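Peptidase M28 (Shewanella amazonensis SB2B, PDB 3IIB) is a zinc-dependent hydrolase of peptidase family M28 that probably acts as a carboxypeptidase or dipeptidase. Local coordinates at residues 326-331 / 421-426; 252-257 / 425-430. All coordinates share one frame; numbering follows the deposited sequence.

Interaction 1: residues 326-331 / 421-426; sequences IAAESD and AVYAQF. With ZN (zinc ion), chain C.
Strand 326-329 and helix 421-426 run antiparallel, their axes 172° apart and 11.2 Å from each other at closest approach, a gap that Tyr423 and Phe426 of the helix bridge to reach Ile326, Ala328 and Ser330. These three alternate residues turn one side of the strand to the helix. The methyl group of Ala328 reaches both rings: its CB is 3.8 Å from CE2 of Phe426 and 4.3 Å from CE2 of Tyr423, and it meets both rings obliquely. Phe426 has CG anti to its backbone N (chi1 177°), which extends the ring from the helix to meet Ile326 coming from the opposite direction; CG2 of Ile326 ends 4.1 Å from CZ of Phe426. Tyr423 reaches farther along the strand. Its chi1 of -94° lies off the usual staggered values, and the phenol oxygen arrives beside the peptide link between Glu329 and Ser330, with OH 3.1 Å from the carbonyl oxygen of Glu329. CB of Ser330 lies 3.9 Å from CZ of the same ring, at an oblique angle. Leu390 of strand 387-392 and Ile276 of helix 267-285 also pack on Tyr423. Glu329 points away from helix 421-426, and its OE1 accepts a hydrogen bond from the backbone N of Asp376. Farther along the chain, Asp331 holds a zinc ion through both carboxylate oxygens, OD1 at 2.1 Å and OD2 at 2.3 Å, while His257 and Asp269 bind the same ion. The chemistry thus divides along a few residues, with a buried apolar seam against the helix giving way to a bidentate carboxylate at the metal, in keeping with an M28 metallopeptidase.

Interaction 2: residues 252-257 / 425-430; sequences VLIGAH and QFAWVM. With ZN (zinc ion), chain C.
Val252 packs against the helix backbone as much as against side chains: its CG2 methyl lies 3.8 Å from the carbonyl carbon of Met430, a selenomethionine, and 4.2 Å from that residue's CB. The second methyl, CG1, faces the CA of Ala427 at 4.3 Å. With chi1 at 170°, CG1 is anti to the backbone N and CG2 anti to the carbonyl carbon, and the valine spreads its two branches along one turn of the helix. The carbonyl oxygen of Met430 is also hydrogen-bonded to NH1 of Arg293. Ile254, two residues on, likewise divides its branches. CD1 touches CB of Ala427 at 4.1 Å, whereas CG2 comes to the edge of the Phe426 ring, near its plane, 4.1 Å from CD2. Over one face of that ring lies CG of Met430, 3.7 Å above the plane and displaced toward the rim. Strand 247-257 pairs in parallel with strands 293-300 and 324-329, and helix 413-432 covers this part of the sheet in the alpha/beta fold of the M28 peptidases; the axes of strand 252-257 and helix 425-430 come within 9.1 Å and are nearly antiparallel at 169°. Toward its C-terminal end the strand leaves the helix and carries His257 to the zinc ion, which NE2 binds at 2.2 Å. The backbone N of His257 is hydrogen-bonded to OD2 of Asp270, while ND1 makes a weak hydrogen bond to the carbonyl oxygen of Asp259.

Overall arrangement
Interactions 1 and 2 have centres about 4 Å apart and share Gln425 and Phe426 on helix 413-432, which lies over two adjacent parallel strands and runs antiparallel to them. The strands are joined by probable hydrogen bonds from Gly255 N to Ala328 O (2.8 Å) and from Ser330 N to Gly255 O (2.9 Å). Phe426 links the two apolar contacts, meeting Ala328 in interaction 1 and Ile254 in interaction 2. Both strands lead toward the same zinc ion, where OD1 of Asp331 and NE2 of His257 stand 2.9 Å apart as fellow ligands, alongside two waters. Asp269 also binds this ion and the second zinc, which is held with Glu304 and His402.

Interaction 1: residues 326-331 / 421-426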
loop_
_atom_site.group_PDB
_atom_site.type_symbol
_atom_site.label_atom_id
_atom_site.label_comp_id
_atom_site.label_asym_id
_atom_site.label_seq_id
_atom_site.Cartn_x
_atom_site.Cartn_y
_atom_site.Cartn_z
ATOM N N ILE A 326 -4.914 13.452 37.157
ATOM C CA ILE A 326 -4.582 12.287 36.347
ATOM C C ILE A 326 -4.321 12.771 34.958
ATOM O O ILE A 326 -4.873 13.801 34.542
ATOM C CB ILE A 326 -5.702 11.236 36.373
ATOM C CG1 ILE A 326 -5.209 9.900 35.788
ATOM C CG2 ILE A 326 -6.934 11.743 35.620
ATOM C CD1 ILE A 326 -5.992 8.661 36.323
ATOM N N ALA A 327 -3.471 12.049 34.244
ATOM C CA ALA A 327 -3.162 12.337 32.853
ATOM C C ALA A 327 -3.299 11.090 31.977
ATOM O O ALA A 327 -2.993 10.008 32.444
ATOM C CB ALA A 327 -1.717 12.866 32.736
ATOM N N ALA A 328 -3.725 11.256 30.715
ATOM C CA ALA A 328 -3.849 10.159 29.737
ATOM C C ALA A 328 -3.661 10.709 28.346
ATOM O O ALA A 328 -3.904 11.897 28.112
ATOM C CB ALA A 328 -5.201 9.414 29.827
ATOM N N GLU A 329 -3.187 9.862 27.447
ATOM C CA GLU A 329 -2.932 10.261 26.062
ATOM C C GLU A 329 -3.416 9.208 25.072
ATOM O O GLU A 329 -3.163 8.017 25.258
ATOM C CB GLU A 329 -1.463 10.513 25.821
ATOM C CG GLU A 329 -1.170 10.821 24.369
ATOM C CD GLU A 329 0.265 11.258 24.086
ATOM O OE1 GLU A 329 1.184 10.559 24.555
ATOM O OE2 GLU A 329 0.458 12.307 23.393
ATOM N N SER A 330 -4.082 9.673 24.020
ATOM C CA SER A 330 -4.491 8.833 22.885
ATOM C C SER A 330 -3.395 8.939 21.806
ATOM O O SER A 330 -3.235 9.993 21.167
ATOM C CB SER A 330 -5.801 9.306 22.317
ATOM O OG SER A 330 -6.303 8.443 21.274
ATOM N N ASP A 331 -2.666 7.854 21.602
ATOM C CA ASP A 331 -1.627 7.795 20.541
ATOM C C ASP A 331 -1.387 6.334 20.142
ATOM O O ASP A 331 -0.266 5.851 20.159
ATOM C CB ASP A 331 -0.322 8.415 20.993
ATOM C CG ASP A 331 0.690 8.477 19.874
ATOM O OD1 ASP A 331 0.255 8.611 18.724
ATOM O OD2 ASP A 331 1.894 8.437 20.132
ATOM N N ALA A 421 -16.126 8.509 22.761
ATOM C CA ALA A 421 -17.091 8.151 23.820
ATOM C C ALA A 421 -16.362 7.799 25.088
ATOM O O ALA A 421 -16.698 8.313 26.152
ATOM C CB ALA A 421 -17.999 6.967 23.407
ATOM N N VAL A 422 -15.341 6.942 24.989
ATOM C CA VAL A 422 -14.617 6.474 26.187
ATOM C C VAL A 422 -13.781 7.605 26.824
ATOM O O VAL A 422 -13.738 7.729 28.052
ATOM C CB VAL A 422 -13.714 5.294 25.863
ATOM C CG1 VAL A 422 -12.991 4.869 27.145
ATOM C CG2 VAL A 422 -14.567 4.131 25.338
ATOM N N TYR A 423 -13.132 8.454 26.012
ATOM C CA TYR A 423 -12.384 9.578 26.579
ATOM C C TYR A 423 -13.311 10.584 27.239
ATOM O O TYR A 423 -12.957 11.175 28.254
ATOM C CB TYR A 423 -11.468 10.283 25.567
ATOM C CG TYR A 423 -10.064 9.722 25.609
ATOM C CD1 TYR A 423 -9.725 8.559 24.922
ATOM C CD2 TYR A 423 -9.076 10.319 26.386
ATOM C CE1 TYR A 423 -8.442 8.053 24.969
ATOM C CE2 TYR A 423 -7.797 9.809 26.455
ATOM C CZ TYR A 423 -7.480 8.666 25.776
ATOM O OH TYR A 423 -6.184 8.166 25.855
ATOM N N ALA A 424 -14.491 10.782 26.657
ATOM C CA ALA A 424 -15.457 11.703 27.242
ATOM C C ALA A 424 -15.891 11.181 28.618
ATOM O O ALA A 424 -15.952 11.952 29.594
ATOM C CB ALA A 424 -16.624 11.932 26.317
ATOM N N GLN A 425 -16.179 9.887 28.710
ATOM C CA GLN A 425 -16.507 9.265 29.975
ATOM C C GLN A 425 -15.331 9.406 30.959
ATOM O O GLN A 425 -15.506 9.772 32.124
ATOM C CB GLN A 425 -16.841 7.775 29.820
ATOM C CG GLN A 425 -18.111 7.522 29.018
ATOM C CD GLN A 425 -18.608 6.098 29.061
ATOM O OE1 GLN A 425 -17.818 5.179 29.229
ATOM N NE2 GLN A 425 -19.927 5.913 28.946
ATOM N N PHE A 426 -14.132 9.040 30.499
ATOM C CA PHE A 426 -12.949 9.139 31.348
ATOM C C PHE A 426 -12.756 10.557 31.876
ATOM O O PHE A 426 -12.527 10.751 33.085
ATOM C CB PHE A 426 -11.702 8.686 30.567
ATOM C CG PHE A 426 -10.415 8.818 31.333
ATOM C CD1 PHE A 426 -10.020 7.828 32.212
ATOM C CD2 PHE A 426 -9.560 9.898 31.130
ATOM C CE1 PHE A 426 -8.817 7.922 32.890
ATOM C CE2 PHE A 426 -8.371 10.000 31.834
ATOM C CZ PHE A 426 -8.001 9.022 32.707
HETATM ZN ZN ZN C . 2.211 8.672 17.840
HETATM O O HOH W 1 2.292 6.300 18.020
HETATM O O HOH W 2 4.127 8.601 17.506
#

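Interaction 2: residues 252-257 / 425-430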
loop_
_atom_site.group_PDB
_atom_site.type_symbol
_atom_site.label_atom_id
_atom_site.label_comp_id
_atom_site.label_asym_id
_atom_site.label_seq_id
_atom_site.Cartn_x
_atom_site.Cartn_y
_atom_site.Cartn_z
ATOM N N VAL A 252 -7.392 17.591 35.017
ATOM C CA VAL A 252 -7.447 16.304 34.331
ATOM C C VAL A 252 -6.899 16.591 32.943
ATOM O O VAL A 252 -7.456 17.418 32.188
ATOM C CB VAL A 252 -8.870 15.781 34.230
ATOM C CG1 VAL A 252 -8.942 14.554 33.295
ATOM C CG2 VAL A 252 -9.410 15.485 35.664
ATOM N N LEU A 253 -5.797 15.950 32.595
ATOM C CA LEU A 253 -5.116 16.188 31.334
ATOM C C LEU A 253 -5.426 15.045 30.371
ATOM O O LEU A 253 -5.174 13.874 30.682
ATOM C CB LEU A 253 -3.609 16.264 31.580
ATOM C CG LEU A 253 -2.668 16.743 30.467
ATOM C CD1 LEU A 253 -1.286 17.034 31.029
ATOM C CD2 LEU A 253 -2.560 15.756 29.348
ATOM N N ILE A 254 -5.943 15.385 29.203
ATOM C CA ILE A 254 -6.129 14.391 28.152
ATOM C C ILE A 254 -5.388 14.924 26.931
ATOM O O ILE A 254 -5.530 16.098 26.532
ATOM C CB ILE A 254 -7.638 14.067 27.890
ATOM C CG1 ILE A 254 -8.429 15.332 27.519
ATOM C CG2 ILE A 254 -8.284 13.239 29.113
ATOM C CD1 ILE A 254 -9.919 15.013 27.140
ATOM N N GLY A 255 -4.524 14.077 26.404
ATOM C CA GLY A 255 -3.570 14.531 25.407
ATOM C C GLY A 255 -3.505 13.711 24.136
ATOM O O GLY A 255 -4.045 12.597 24.026
ATOM N N ALA A 256 -2.764 14.270 23.188
ATOM C CA ALA A 256 -2.387 13.610 21.942
ATOM C C ALA A 256 -1.165 14.363 21.463
ATOM O O ALA A 256 -0.834 15.425 22.034
ATOM C CB ALA A 256 -3.541 13.712 20.881
ATOM N N HIS A 257 -0.512 13.906 20.397
ATOM C CA HIS A 257 0.531 14.768 19.766
ATOM C C HIS A 257 0.057 15.303 18.434
ATOM O O HIS A 257 -0.629 14.608 17.715
ATOM C CB HIS A 257 1.904 14.086 19.648
ATOM C CG HIS A 257 1.957 12.859 18.796
ATOM N ND1 HIS A 257 2.390 12.884 17.490
ATOM C CD2 HIS A 257 1.738 11.550 19.094
ATOM C CE1 HIS A 257 2.372 11.657 16.998
ATOM N NE2 HIS A 257 1.990 10.827 17.954
ATOM N N GLN A 425 -16.179 9.887 28.710
ATOM C CA GLN A 425 -16.507 9.265 29.975
ATOM C C GLN A 425 -15.331 9.406 30.959
ATOM O O GLN A 425 -15.506 9.772 32.124
ATOM C CB GLN A 425 -16.841 7.775 29.820
ATOM C CG GLN A 425 -18.111 7.522 29.018
ATOM C CD GLN A 425 -18.608 6.098 29.061
ATOM O OE1 GLN A 425 -17.818 5.179 29.229
ATOM N NE2 GLN A 425 -19.927 5.913 28.946
ATOM N N PHE A 426 -14.132 9.040 30.499
ATOM C CA PHE A 426 -12.949 9.139 31.348
ATOM C C PHE A 426 -12.756 10.557 31.876
ATOM O O PHE A 426 -12.527 10.751 33.085
ATOM C CB PHE A 426 -11.702 8.686 30.567
ATOM C CG PHE A 426 -10.415 8.818 31.333
ATOM C CD1 PHE A 426 -10.020 7.828 32.212
ATOM C CD2 PHE A 426 -9.560 9.898 31.130
ATOM C CE1 PHE A 426 -8.817 7.922 32.890
ATOM C CE2 PHE A 426 -8.371 10.000 31.834
ATOM C CZ PHE A 426 -8.001 9.022 32.707
ATOM N N ALA A 427 -12.751 11.539 30.991
ATOM C CA ALA A 427 -12.472 12.905 31.402
ATOM C C ALA A 427 -13.586 13.391 32.340
ATOM O O ALA A 427 -13.293 13.990 33.350
ATOM C CB ALA A 427 -12.291 13.848 30.219
ATOM N N TRP A 428 -14.842 13.061 32.052
ATOM C CA TRP A 428 -15.926 13.474 32.947
ATOM C C TRP A 428 -15.841 12.777 34.313
ATOM O O TRP A 428 -15.878 13.425 35.363
ATOM C CB TRP A 428 -17.293 13.263 32.313
ATOM C CG TRP A 428 -18.350 13.743 33.215
ATOM C CD1 TRP A 428 -19.165 13.005 34.018
ATOM C CD2 TRP A 428 -18.659 15.108 33.470
ATOM N NE1 TRP A 428 -19.979 13.836 34.765
ATOM C CE2 TRP A 428 -19.691 15.133 34.436
ATOM C CE3 TRP A 428 -18.164 16.317 32.978
ATOM C CZ2 TRP A 428 -20.223 16.316 34.911
ATOM C CZ3 TRP A 428 -18.688 17.503 33.492
ATOM C CH2 TRP A 428 -19.703 17.481 34.434
ATOM N N VAL A 429 -15.757 11.457 34.331
ATOM C CA VAL A 429 -15.673 10.739 35.588
ATOM C C VAL A 429 -14.457 11.195 36.412
ATOM O O VAL A 429 -14.592 11.502 37.608
ATOM C CB VAL A 429 -15.684 9.196 35.376
ATOM C CG1 VAL A 429 -15.416 8.489 36.679
ATOM C CG2 VAL A 429 -17.070 8.745 34.803
HETATM N N MSE A 430 -13.293 11.335 35.780
HETATM C CA MSE A 430 -12.134 11.761 36.522
HETATM C C MSE A 430 -12.210 13.217 37.007
HETATM O O MSE A 430 -11.726 13.515 38.111
HETATM C CB MSE A 430 -10.846 11.573 35.716
HETATM C CG MSE A 430 -10.508 10.145 35.391
HETATM SE SE MSE A 430 -10.037 9.097 36.965
HETATM C CE MSE A 430 -11.545 8.463 37.172
HETATM ZN ZN ZN C . 2.211 8.672 17.840
HETATM O O HOH W 2 4.127 8.601 17.506
HETATM O O HOH W 1 2.292 6.300 18.020
#